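Long-range contact in hypothetical protein EF3068 (Enterococcus faecalis, PDB 2B6C), which is of unknown function but probably acts in DNA repair, as a predicted DNA alkylation repair enzyme related to AlkD: residues Phe138-Leu149 and Phe174-Gln185. Residues are numbered along the deposited sequence; the frame is centred on the assembly and turned at random.
Sequences FWNRRVALNLQL and FIQKAIGWSLRQ. With SO4 (sulfate ion), chain J; SO4 (sulfate ion), chain I.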
loop_
_atom_site.group_PDB
_atom_site.type_symbol
_atom_site.label_atom_id
_atom_site.label_comp_id
_atom_site.label_asym_id
_atom_site.label_seq_id
_atom_site.Cartn_x
_atom_site.Cartn_y
_atom_site.Cartn_z
ATOM N N PHE B 138 27.634 -1.368 -16.050
ATOM C CA PHE B 138 26.556 -1.088 -17.007
ATOM C C PHE B 138 25.192 -1.484 -16.458
ATOM O O PHE B 138 24.173 -0.904 -16.877
ATOM C CB PHE B 138 26.793 -1.695 -18.426
ATOM C CG PHE B 138 26.593 -3.196 -18.506
ATOM C CD1 PHE B 138 25.311 -3.750 -18.519
ATOM C CD2 PHE B 138 27.691 -4.056 -18.568
ATOM C CE1 PHE B 138 25.124 -5.133 -18.605
ATOM C CE2 PHE B 138 27.511 -5.440 -18.638
ATOM C CZ PHE B 138 26.198 -5.977 -18.668
ATOM N N TRP B 139 25.156 -2.458 -15.538
ATOM C CA TRP B 139 23.889 -2.827 -14.885
ATOM C C TRP B 139 23.300 -1.647 -14.114
ATOM O O TRP B 139 22.081 -1.415 -14.188
ATOM C CB TRP B 139 24.040 -4.030 -13.951
ATOM C CG TRP B 139 24.330 -5.289 -14.657
ATOM C CD1 TRP B 139 25.478 -6.069 -14.531
ATOM C CD2 TRP B 139 23.498 -5.952 -15.610
ATOM N NE1 TRP B 139 25.397 -7.149 -15.352
ATOM C CE2 TRP B 139 24.198 -7.121 -16.029
ATOM C CE3 TRP B 139 22.230 -5.688 -16.154
ATOM C CZ2 TRP B 139 23.664 -8.022 -16.978
ATOM C CZ3 TRP B 139 21.707 -6.593 -17.115
ATOM C CH2 TRP B 139 22.418 -7.741 -17.504
ATOM N N ASN B 140 24.152 -0.881 -13.398
ATOM C CA ASN B 140 23.678 0.348 -12.764
ATOM C C ASN B 140 23.119 1.368 -13.777
ATOM O O ASN B 140 22.125 2.022 -13.499
ATOM C CB ASN B 140 24.744 1.022 -11.898
ATOM C CG ASN B 140 24.957 0.325 -10.572
ATOM O OD1 ASN B 140 24.010 -0.153 -9.944
ATOM N ND2 ASN B 140 26.220 0.260 -10.129
ATOM N N ARG B 141 23.785 1.534 -14.921
ATOM C CA ARG B 141 23.323 2.469 -15.966
ATOM C C ARG B 141 22.047 1.996 -16.653
ATOM O O ARG B 141 21.231 2.822 -17.082
ATOM C CB ARG B 141 24.421 2.698 -16.986
ATOM C CG ARG B 141 25.689 3.236 -16.311
ATOM C CD ARG B 141 26.551 3.992 -17.344
ATOM N NE ARG B 141 26.805 3.235 -18.561
ATOM C CZ ARG B 141 27.709 2.256 -18.679
ATOM N NH1 ARG B 141 28.450 1.866 -17.628
ATOM N NH2 ARG B 141 27.867 1.666 -19.851
ATOM N N ARG B 142 21.860 0.671 -16.727
ATOM C CA ARG B 142 20.573 0.125 -17.091
ATOM C C ARG B 142 19.412 0.649 -16.181
ATOM O O ARG B 142 18.311 0.964 -16.675
ATOM C CB ARG B 142 20.619 -1.409 -17.154
ATOM C CG ARG B 142 19.274 -2.044 -17.594
ATOM C CD ARG B 142 19.464 -3.514 -17.997
ATOM N NE ARG B 142 18.216 -4.247 -18.160
ATOM C CZ ARG B 142 17.758 -4.697 -19.337
ATOM N NH1 ARG B 142 16.623 -5.391 -19.381
ATOM N NH2 ARG B 142 18.432 -4.472 -20.479
ATOM N N VAL B 143 19.652 0.708 -14.871
ATOM C CA VAL B 143 18.691 1.278 -13.937
ATOM C C VAL B 143 18.442 2.771 -14.235
ATOM O O VAL B 143 17.283 3.174 -14.229
ATOM C CB VAL B 143 19.084 1.043 -12.422
ATOM C CG1 VAL B 143 18.080 1.802 -11.406
ATOM C CG2 VAL B 143 19.088 -0.454 -12.100
ATOM N N ALA B 144 19.510 3.559 -14.499
ATOM C CA ALA B 144 19.365 4.977 -14.869
ATOM C C ALA B 144 18.490 5.148 -16.119
ATOM O O ALA B 144 17.587 6.016 -16.157
ATOM C CB ALA B 144 20.747 5.659 -15.065
ATOM N N LEU B 145 18.719 4.279 -17.098
ATOM C CA LEU B 145 17.997 4.318 -18.363
ATOM C C LEU B 145 16.533 3.918 -18.236
ATOM O O LEU B 145 15.679 4.437 -18.945
ATOM C CB LEU B 145 18.699 3.447 -19.420
ATOM C CG LEU B 145 19.957 4.013 -20.063
ATOM C CD1 LEU B 145 20.760 2.884 -20.738
ATOM C CD2 LEU B 145 19.597 5.124 -21.114
ATOM N N ASN B 146 16.246 3.009 -17.322
ATOM C CA ASN B 146 14.918 2.472 -17.173
ATOM C C ASN B 146 14.228 2.914 -15.885
ATOM O O ASN B 146 13.156 2.424 -15.567
ATOM C CB ASN B 146 14.966 0.934 -17.315
ATOM C CG ASN B 146 15.286 0.483 -18.749
ATOM O OD1 ASN B 146 15.246 1.287 -19.716
ATOM N ND2 ASN B 146 15.577 -0.801 -18.902
ATOM N N LEU B 147 14.829 3.846 -15.142
ATOM C CA LEU B 147 14.233 4.321 -13.885
ATOM C C LEU B 147 12.806 4.830 -14.090
ATOM O O LEU B 147 11.940 4.657 -13.221
ATOM C CB LEU B 147 15.096 5.427 -13.253
ATOM C CG LEU B 147 14.675 5.973 -11.877
ATOM C CD1 LEU B 147 14.578 4.845 -10.827
ATOM C CD2 LEU B 147 15.625 7.077 -11.432
ATOM N N GLN B 148 12.556 5.417 -15.264
ATOM C CA GLN B 148 11.319 6.163 -15.491
ATOM C C GLN B 148 10.274 5.448 -16.366
ATOM O O GLN B 148 9.295 6.069 -16.757
ATOM C CB GLN B 148 11.675 7.517 -16.096
ATOM C CG GLN B 148 12.866 8.197 -15.380
ATOM C CD GLN B 148 12.964 9.648 -15.728
ATOM O OE1 GLN B 148 12.128 10.455 -15.301
ATOM N NE2 GLN B 148 13.931 9.990 -16.557
ATOM N N LEU B 149 10.464 4.146 -16.620
ATOM C CA LEU B 149 9.614 3.369 -17.552
ATOM C C LEU B 149 8.149 3.444 -17.207
ATOM O O LEU B 149 7.291 3.372 -18.088
ATOM C CB LEU B 149 10.004 1.885 -17.570
ATOM C CG LEU B 149 11.325 1.490 -18.225
ATOM C CD1 LEU B 149 11.503 -0.042 -18.287
ATOM C CD2 LEU B 149 11.469 2.092 -19.595
ATOM N N PHE B 174 22.590 -5.227 -23.361
ATOM C CA PHE B 174 21.674 -4.885 -22.269
ATOM C C PHE B 174 21.547 -3.374 -22.087
ATOM O O PHE B 174 20.627 -2.894 -21.434
ATOM C CB PHE B 174 22.101 -5.539 -20.965
ATOM C CG PHE B 174 21.938 -7.038 -20.963
ATOM C CD1 PHE B 174 23.052 -7.867 -21.053
ATOM C CD2 PHE B 174 20.668 -7.622 -20.870
ATOM C CE1 PHE B 174 22.895 -9.268 -21.046
ATOM C CE2 PHE B 174 20.520 -9.013 -20.870
ATOM C CZ PHE B 174 21.633 -9.828 -20.956
ATOM N N ILE B 175 22.494 -2.630 -22.644
ATOM C CA ILE B 175 22.395 -1.183 -22.610
ATOM C C ILE B 175 21.562 -0.683 -23.795
ATOM O O ILE B 175 20.645 0.128 -23.615
ATOM C CB ILE B 175 23.800 -0.522 -22.507
ATOM C CG1 ILE B 175 24.362 -0.670 -21.091
ATOM C CG2 ILE B 175 23.743 0.916 -22.971
ATOM C CD1 ILE B 175 23.646 0.185 -20.010
ATOM N N GLN B 176 21.811 -1.207 -24.993
ATOM C CA GLN B 176 21.067 -0.717 -26.154
ATOM C C GLN B 176 19.570 -1.082 -26.029
ATOM O O GLN B 176 18.696 -0.283 -26.378
ATOM C CB GLN B 176 21.683 -1.220 -27.470
ATOM C CG GLN B 176 23.051 -0.583 -27.800
ATOM C CD GLN B 176 22.944 0.914 -27.836
ATOM O OE1 GLN B 176 21.959 1.433 -28.329
ATOM N NE2 GLN B 176 23.914 1.616 -27.278
ATOM N N LYS B 177 19.305 -2.285 -25.521
ATOM C CA LYS B 177 17.973 -2.746 -25.190
ATOM C C LYS B 177 17.286 -1.801 -24.213
ATOM O O LYS B 177 16.116 -1.485 -24.389
ATOM C CB LYS B 177 18.068 -4.108 -24.537
ATOM C CG LYS B 177 17.202 -5.157 -25.188
ATOM C CD LYS B 177 15.765 -4.929 -24.837
ATOM C CE LYS B 177 14.979 -6.167 -25.086
ATOM N NZ LYS B 177 13.858 -5.890 -26.056
ATOM N N ALA B 178 18.020 -1.351 -23.194
ATOM C CA ALA B 178 17.515 -0.419 -22.190
ATOM C C ALA B 178 17.198 0.954 -22.798
ATOM O O ALA B 178 16.199 1.584 -22.438
ATOM C CB ALA B 178 18.500 -0.286 -21.036
ATOM N N ILE B 179 18.018 1.395 -23.744
ATOM C CA ILE B 179 17.729 2.639 -24.473
ATOM C C ILE B 179 16.430 2.508 -25.279
ATOM O O ILE B 179 15.579 3.395 -25.211
ATOM C CB ILE B 179 18.882 3.085 -25.413
ATOM C CG1 ILE B 179 20.121 3.445 -24.602
ATOM C CG2 ILE B 179 18.454 4.285 -26.342
ATOM C CD1 ILE B 179 21.339 3.662 -25.501
ATOM N N GLY B 180 16.279 1.408 -26.011
ATOM C CA GLY B 180 15.087 1.189 -26.819
ATOM C C GLY B 180 13.802 1.098 -26.000
ATOM O O GLY B 180 12.789 1.680 -26.369
ATOM N N TRP B 181 13.825 0.324 -24.917
ATOM C CA TRP B 181 12.716 0.268 -23.962
ATOM C C TRP B 181 12.345 1.637 -23.374
ATOM O O TRP B 181 11.164 1.930 -23.171
ATOM C CB TRP B 181 13.096 -0.623 -22.789
ATOM C CG TRP B 181 12.747 -2.112 -22.923
ATOM C CD1 TRP B 181 12.259 -2.790 -24.038
ATOM C CD2 TRP B 181 12.899 -3.102 -21.886
ATOM N NE1 TRP B 181 12.065 -4.140 -23.729
ATOM C CE2 TRP B 181 12.468 -4.359 -22.429
ATOM C CE3 TRP B 181 13.364 -3.048 -20.547
ATOM C CZ2 TRP B 181 12.481 -5.565 -21.665
ATOM C CZ3 TRP B 181 13.395 -4.242 -19.792
ATOM C CH2 TRP B 181 12.943 -5.484 -20.357
ATOM N N SER B 182 13.344 2.453 -23.048
ATOM C CA SER B 182 13.058 3.749 -22.413
ATOM C C SER B 182 12.315 4.640 -23.420
ATOM O O SER B 182 11.416 5.388 -23.035
ATOM C CB SER B 182 14.316 4.425 -21.880
ATOM O OG SER B 182 15.006 5.077 -22.934
ATOM N N LEU B 183 12.652 4.490 -24.705
ATOM C CA LEU B 183 12.016 5.270 -25.775
ATOM C C LEU B 183 10.640 4.731 -26.123
ATOM O O LEU B 183 9.682 5.504 -26.227
ATOM C CB LEU B 183 12.922 5.377 -27.003
ATOM C CG LEU B 183 14.171 6.214 -26.722
ATOM C CD1 LEU B 183 15.214 6.004 -27.813
ATOM C CD2 LEU B 183 13.851 7.698 -26.478
ATOM N N ARG B 184 10.545 3.407 -26.250
ATOM C CA ARG B 184 9.278 2.714 -26.434
ATOM C C ARG B 184 8.222 3.102 -25.392
ATOM O O ARG B 184 7.117 3.501 -25.762
ATOM C CB ARG B 184 9.501 1.204 -26.426
ATOM C CG ARG B 184 8.312 0.347 -26.745
ATOM C CD ARG B 184 8.813 -1.044 -26.609
ATOM N NE ARG B 184 7.935 -2.062 -27.132
ATOM C CZ ARG B 184 8.188 -2.843 -28.182
ATOM N NH1 ARG B 184 9.274 -2.689 -28.931
ATOM N NH2 ARG B 184 7.307 -3.762 -28.513
ATOM N N GLN B 185 8.572 3.009 -24.110
ATOM C CA GLN B 185 7.642 3.351 -23.021
ATOM C C GLN B 185 7.255 4.815 -23.019
ATOM O O GLN B 185 6.058 5.164 -22.873
ATOM C CB GLN B 185 8.263 3.021 -21.651
ATOM C CG GLN B 185 8.206 1.533 -21.272
ATOM C CD GLN B 185 6.773 1.015 -21.258
ATOM O OE1 GLN B 185 6.399 0.198 -22.091
ATOM N NE2 GLN B 185 5.976 1.478 -20.286
HETATM S S SO4 J . 5.263 -3.530 -25.023
HETATM O O1 SO4 J . 4.228 -4.523 -25.245
HETATM O O2 SO4 J . 6.518 -3.997 -25.608
HETATM O O3 SO4 J . 5.440 -3.387 -23.582
HETATM O O4 SO4 J . 4.909 -2.251 -25.633
HETATM S S SO4 I . 29.427 2.178 -9.945
HETATM O O1 SO4 I . 30.087 1.472 -8.846
HETATM O O2 SO4 I . 30.274 3.280 -10.452
HETATM O O3 SO4 I . 28.209 2.819 -9.416
HETATM O O4 SO4 I . 29.115 1.215 -11.020
#
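Arg-142 lays its side chain across helix 174-185 and fills a hole made by Phe-174, Lys-177, Ala-178 and Trp-181, a knobs-into-holes fit. With CG anti to the backbone N and the chain extended from CG to NE, CG passes the methyl of Ala-178 and NH2 donates a hydrogen bond to a lone pair of Phe-174 O (2.9 Å), which lies close to the guanidinium plane. On the Trp-181 side, Arg-142 NH1 stands 3.5 Å from Trp-181 CZ3, guanidinium and indole planes steeply inclined, while NE forms a salt bridge with Asp-108 of helix 104-120; this carboxylate and the Phe-174 carbonyl together probably hold the buried charge and fix its rotation. Trp-139 points the CH2 corner of its indole over the centre of one face of the Phe-174 ring (3.6 Å from Trp-139 CH2 to Phe-174 CG), the planes inclined at 45°, and Arg-142 NH2 lies at that ring's edge. Ile-175 is the reciprocal knob, set among Phe-138, Arg-141, Arg-142 and Leu-145; its CD1 comes within 3.4 Å of Phe-138 O. Farther along, Leu-145 lies over Ala-178 and brings CD2 to 3.9 Å from Ile-179 CG1, and helix 157-166 borders this apolar patch. Closing the type I turn from Asn-146, Leu-149 places CD2 against the Trp-181 carbonyl and Ser-182 CA. Gln-185, bent at chi2, donates a hydrogen bond from NE2 to Leu-149 O (3.2 Å), nearly straight at the hydrogen (172°) but tilted from the carbonyl plane, while its OE1 accepts from Lys-188 NZ. The two helix axes run almost parallel, 9° apart and 8.9 Å at closest approach, with helix 157-166 between them in sequence: this packing is characteristic of the all-helical, HEAT-like solenoid of AlkD-type proteins.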